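Local coordinates for protein aspartokinase (Clostridium acetobutylicum, PDB 3TVI) that probably catalyses the ATP-dependent phosphorylation of the beta-carboxyl group of aspartate, the first step toward lysine, threonine and methionine, and binds lysine in its regulatory part, at residues Lys229-Glu234 with Leu277-Lys282. Sequence-based numbering, arbitrary orientation.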
ATOM      1  N   LYS B 229     -17.066 -21.888 -13.270  1.00 54.94           N
ATOM      2  CA  LYS B 229     -16.489 -22.365 -11.999  1.00 54.85           C
ATOM      3  C   LYS B 229     -15.633 -21.286 -11.308  1.00 53.89           C
ATOM      4  O   LYS B 229     -15.035 -20.449 -11.968  1.00 54.08           O
ATOM      5  CB  LYS B 229     -15.628 -23.599 -12.269  1.00 56.24           C
ATOM      6  CG  LYS B 229     -16.407 -24.862 -12.600  1.00 57.38           C
ATOM      7  CD  LYS B 229     -15.567 -25.877 -13.366  1.00 59.28           C
ATOM      8  CE  LYS B 229     -15.970 -27.302 -13.001  1.00 62.06           C
ATOM      9  NZ  LYS B 229     -15.788 -28.301 -14.096  1.00 65.06           N
ATOM     10  N   ILE B 230     -15.562 -21.312  -9.982  1.00 53.81           N
ATOM     11  CA  ILE B 230     -14.883 -20.247  -9.234  1.00 54.18           C
ATOM     12  C   ILE B 230     -14.466 -20.735  -7.838  1.00 55.97           C
ATOM     13  O   ILE B 230     -15.247 -21.372  -7.148  1.00 58.43           O
ATOM     14  CB  ILE B 230     -15.810 -19.016  -9.123  1.00 53.73           C
ATOM     15  CG1 ILE B 230     -15.106 -17.837  -8.463  1.00 53.66           C
ATOM     16  CG2 ILE B 230     -17.069 -19.351  -8.339  1.00 53.59           C
ATOM     17  CD1 ILE B 230     -15.850 -16.536  -8.655  1.00 52.73           C
ATOM     18  N   SER B 231     -13.232 -20.462  -7.423  1.00 56.92           N
ATOM     19  CA  SER B 231     -12.767 -20.921  -6.111  1.00 57.75           C
ATOM     20  C   SER B 231     -13.313 -19.972  -5.060  1.00 56.39           C
ATOM     21  O   SER B 231     -13.838 -18.920  -5.405  1.00 53.94           O
ATOM     22  CB  SER B 231     -11.228 -20.985  -6.055  1.00 60.14           C
ATOM     23  OG  SER B 231     -10.646 -19.817  -5.485  1.00 60.57           O
ATOM     24  N   TYR B 232     -13.192 -20.336  -3.785  1.00 58.13           N
ATOM     25  CA  TYR B 232     -13.644 -19.453  -2.713  1.00 60.36           C
ATOM     26  C   TYR B 232     -12.766 -18.211  -2.697  1.00 62.11           C
ATOM     27  O   TYR B 232     -13.276 -17.087  -2.768  1.00 62.39           O
ATOM     28  CB  TYR B 232     -13.625 -20.137  -1.337  1.00 63.00           C
ATOM     29  CG  TYR B 232     -14.557 -21.335  -1.200  1.00 66.30           C
ATOM     30  CD1 TYR B 232     -15.898 -21.251  -1.571  1.00 67.23           C
ATOM     31  CD2 TYR B 232     -14.096 -22.549  -0.684  1.00 69.93           C
ATOM     32  CE1 TYR B 232     -16.742 -22.343  -1.452  1.00 70.39           C
ATOM     33  CE2 TYR B 232     -14.934 -23.648  -0.559  1.00 70.33           C
ATOM     34  CZ  TYR B 232     -16.254 -23.542  -0.944  1.00 71.83           C
ATOM     35  OH  TYR B 232     -17.091 -24.627  -0.821  1.00 73.93           O
ATOM     36  N   LYS B 233     -11.447 -18.419  -2.625  1.00 65.02           N
ATOM     37  CA  LYS B 233     -10.468 -17.316  -2.607  1.00 64.97           C
ATOM     38  C   LYS B 233     -10.674 -16.403  -3.814  1.00 62.07           C
ATOM     39  O   LYS B 233     -10.605 -15.177  -3.708  1.00 59.74           O
ATOM     40  CB  LYS B 233      -9.038 -17.868  -2.585  1.00 67.93           C
ATOM     41  CG  LYS B 233      -7.968 -16.907  -3.100  1.00 72.33           C
ATOM     42  CD  LYS B 233      -7.513 -15.863  -2.082  1.00 75.29           C
ATOM     43  CE  LYS B 233      -6.085 -16.125  -1.598  1.00 76.69           C
ATOM     44  NZ  LYS B 233      -5.659 -15.183  -0.521  1.00 78.10           N
ATOM     45  N   GLU B 234     -10.931 -17.028  -4.955  1.00 60.35           N
ATOM     46  CA  GLU B 234     -11.212 -16.331  -6.202  1.00 60.34           C
ATOM     47  C   GLU B 234     -12.438 -15.435  -6.034  1.00 61.29           C
ATOM     48  O   GLU B 234     -12.378 -14.223  -6.262  1.00 58.01           O
ATOM     49  CB  GLU B 234     -11.466 -17.373  -7.294  1.00 60.28           C
ATOM     50  CG  GLU B 234     -10.987 -17.011  -8.685  1.00 60.06           C
ATOM     51  CD  GLU B 234     -10.723 -18.250  -9.523  1.00 60.82           C
ATOM     52  OE1 GLU B 234     -11.342 -19.311  -9.250  1.00 61.24           O
ATOM     53  OE2 GLU B 234      -9.882 -18.170 -10.442  1.00 59.17           O
ATOM     54  N   LEU B 277     -16.290 -23.734  -6.045  1.00 61.20           N
ATOM     55  CA  LEU B 277     -15.527 -24.907  -5.587  1.00 63.88           C
ATOM     56  C   LEU B 277     -14.573 -24.566  -4.448  1.00 66.67           C
ATOM     57  O   LEU B 277     -14.515 -23.425  -3.997  1.00 66.89           O
ATOM     58  CB  LEU B 277     -14.728 -25.484  -6.758  1.00 64.12           C
ATOM     59  CG  LEU B 277     -15.460 -26.323  -7.811  1.00 64.47           C
ATOM     60  CD1 LEU B 277     -16.945 -26.470  -7.522  1.00 63.15           C
ATOM     61  CD2 LEU B 277     -15.216 -25.729  -9.197  1.00 64.06           C
ATOM     62  N   SER B 278     -13.837 -25.570  -3.978  1.00 72.30           N
ATOM     63  CA  SER B 278     -12.780 -25.360  -2.992  1.00 76.83           C
ATOM     64  C   SER B 278     -11.498 -24.989  -3.709  1.00 79.54           C
ATOM     65  O   SER B 278     -11.341 -25.283  -4.891  1.00 76.68           O
ATOM     66  CB  SER B 278     -12.554 -26.618  -2.150  1.00 77.44           C
ATOM     67  OG  SER B 278     -12.063 -26.269  -0.870  1.00 78.73           O
ATOM     68  N   ASP B 279     -10.581 -24.350  -2.987  1.00 86.64           N
ATOM     69  CA  ASP B 279      -9.293 -23.959  -3.568  1.00 95.17           C
ATOM     70  C   ASP B 279      -8.518 -25.175  -4.093  1.00 96.68           C
ATOM     71  O   ASP B 279      -8.144 -25.211  -5.267  1.00 98.55           O
ATOM     72  CB  ASP B 279      -8.449 -23.159  -2.563  1.00 98.58           C
ATOM     73  CG  ASP B 279      -9.030 -21.773  -2.278  1.00101.39           C
ATOM     74  OD1 ASP B 279      -8.978 -21.342  -1.103  1.00106.26           O
ATOM     75  OD2 ASP B 279      -9.537 -21.118  -3.222  1.00 97.36           O
ATOM     76  N   THR B 280      -8.303 -26.175  -3.242  1.00 98.01           N
ATOM     77  CA  THR B 280      -7.645 -27.416  -3.683  1.00101.41           C
ATOM     78  C   THR B 280      -8.584 -28.338  -4.498  1.00 99.57           C
ATOM     79  O   THR B 280      -8.127 -29.313  -5.103  1.00 96.78           O
ATOM     80  CB  THR B 280      -7.016 -28.191  -2.496  1.00103.43           C
ATOM     81  OG1 THR B 280      -8.020 -28.514  -1.525  1.00101.89           O
ATOM     82  CG2 THR B 280      -5.904 -27.358  -1.837  1.00101.06           C
ATOM     83  N   HIS B 281      -9.882 -28.019  -4.514  1.00 99.11           N
ATOM     84  CA  HIS B 281     -10.878 -28.775  -5.286  1.00 99.13           C
ATOM     85  C   HIS B 281     -11.120 -28.189  -6.658  1.00 98.08           C
ATOM     86  O   HIS B 281     -11.601 -28.894  -7.549  1.00 99.61           O
ATOM     87  CB  HIS B 281     -12.197 -28.880  -4.520  1.00 93.73           C
ATOM     88  N   LYS B 282     -10.806 -26.905  -6.848  1.00 95.42           N
ATOM     89  CA  LYS B 282     -10.848 -26.299  -8.188  1.00 92.48           C
ATOM     90  C   LYS B 282      -9.551 -26.604  -8.921  1.00 93.96           C
ATOM     91  O   LYS B 282      -8.474 -26.587  -8.319  1.00 94.36           O
ATOM     92  CB  LYS B 282     -11.039 -24.779  -8.131  1.00 86.99           C
ATOM     93  CG  LYS B 282     -11.409 -24.178  -9.484  1.00 84.02           C
ATOM     94  CD  LYS B 282     -11.159 -22.678  -9.577  1.00 81.36           C
ATOM     95  CE  LYS B 282     -11.523 -22.183 -10.973  1.00 80.06           C
ATOM     96  NZ  LYS B 282     -11.247 -20.743 -11.225  1.00 75.38           N
TER
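A capping box at the start of helix 232-240 is joined here by Asp-279 and Lys-282 of the loop that follows strand 274-277. Ser-231, the N-cap, accepts from Glu-234 N through OG at 2.9 Å, and Glu-234 answers by taking Ser-231 N on OE1, using the lone pair turned away from its other oxygen. Serine suits the cap because its short hydroxyl can accept this bond while donating another: OG gives its proton to Asp-279 OD2 at 2.8 Å, nearly in line with the carboxylate C-O bond. The same OD2 weakly receives Lys-233 N at 3.4 Å, so a negative charge sits beside the first turn, where it would probably interact favourably with the positive end of the helix dipole.

From the loop, Lys-282 runs extended past Ser-231, its CD packing on Ser-231 CB, and crosses the Glu-234 side chain at about a right angle to form a salt bridge with OE1. CG lies anti to the backbone N (chi1 -167°) and the later torsions are all extended, so lysine's length carries NZ to the carboxylate. Glu-234 is buried, and its OE2 is held by Thr-290 OG1 and Thr-382 N. Lys-233 NZ forms a salt bridge with Glu-304 of the second subunit.

Beside the cap, Leu-277 N donates to Ile-230 O at 2.8 Å, linking strand 229-231 to the end of strand 274-277. Leu-277 CD2 packs against the methylenes of Lys-229, 3.7 Å from CG, while the amine leads away. The Tyr-232 ring, broad enough to pack against backbone, turns one face to Leu-277 O, which stands 3.2 Å above its centre; Ser-278 CA approaches obliquely. The whole is a strand-to-helix junction with a capping box, on the strand outermost within this chain in the mixed sheet of an amino acid kinase fold.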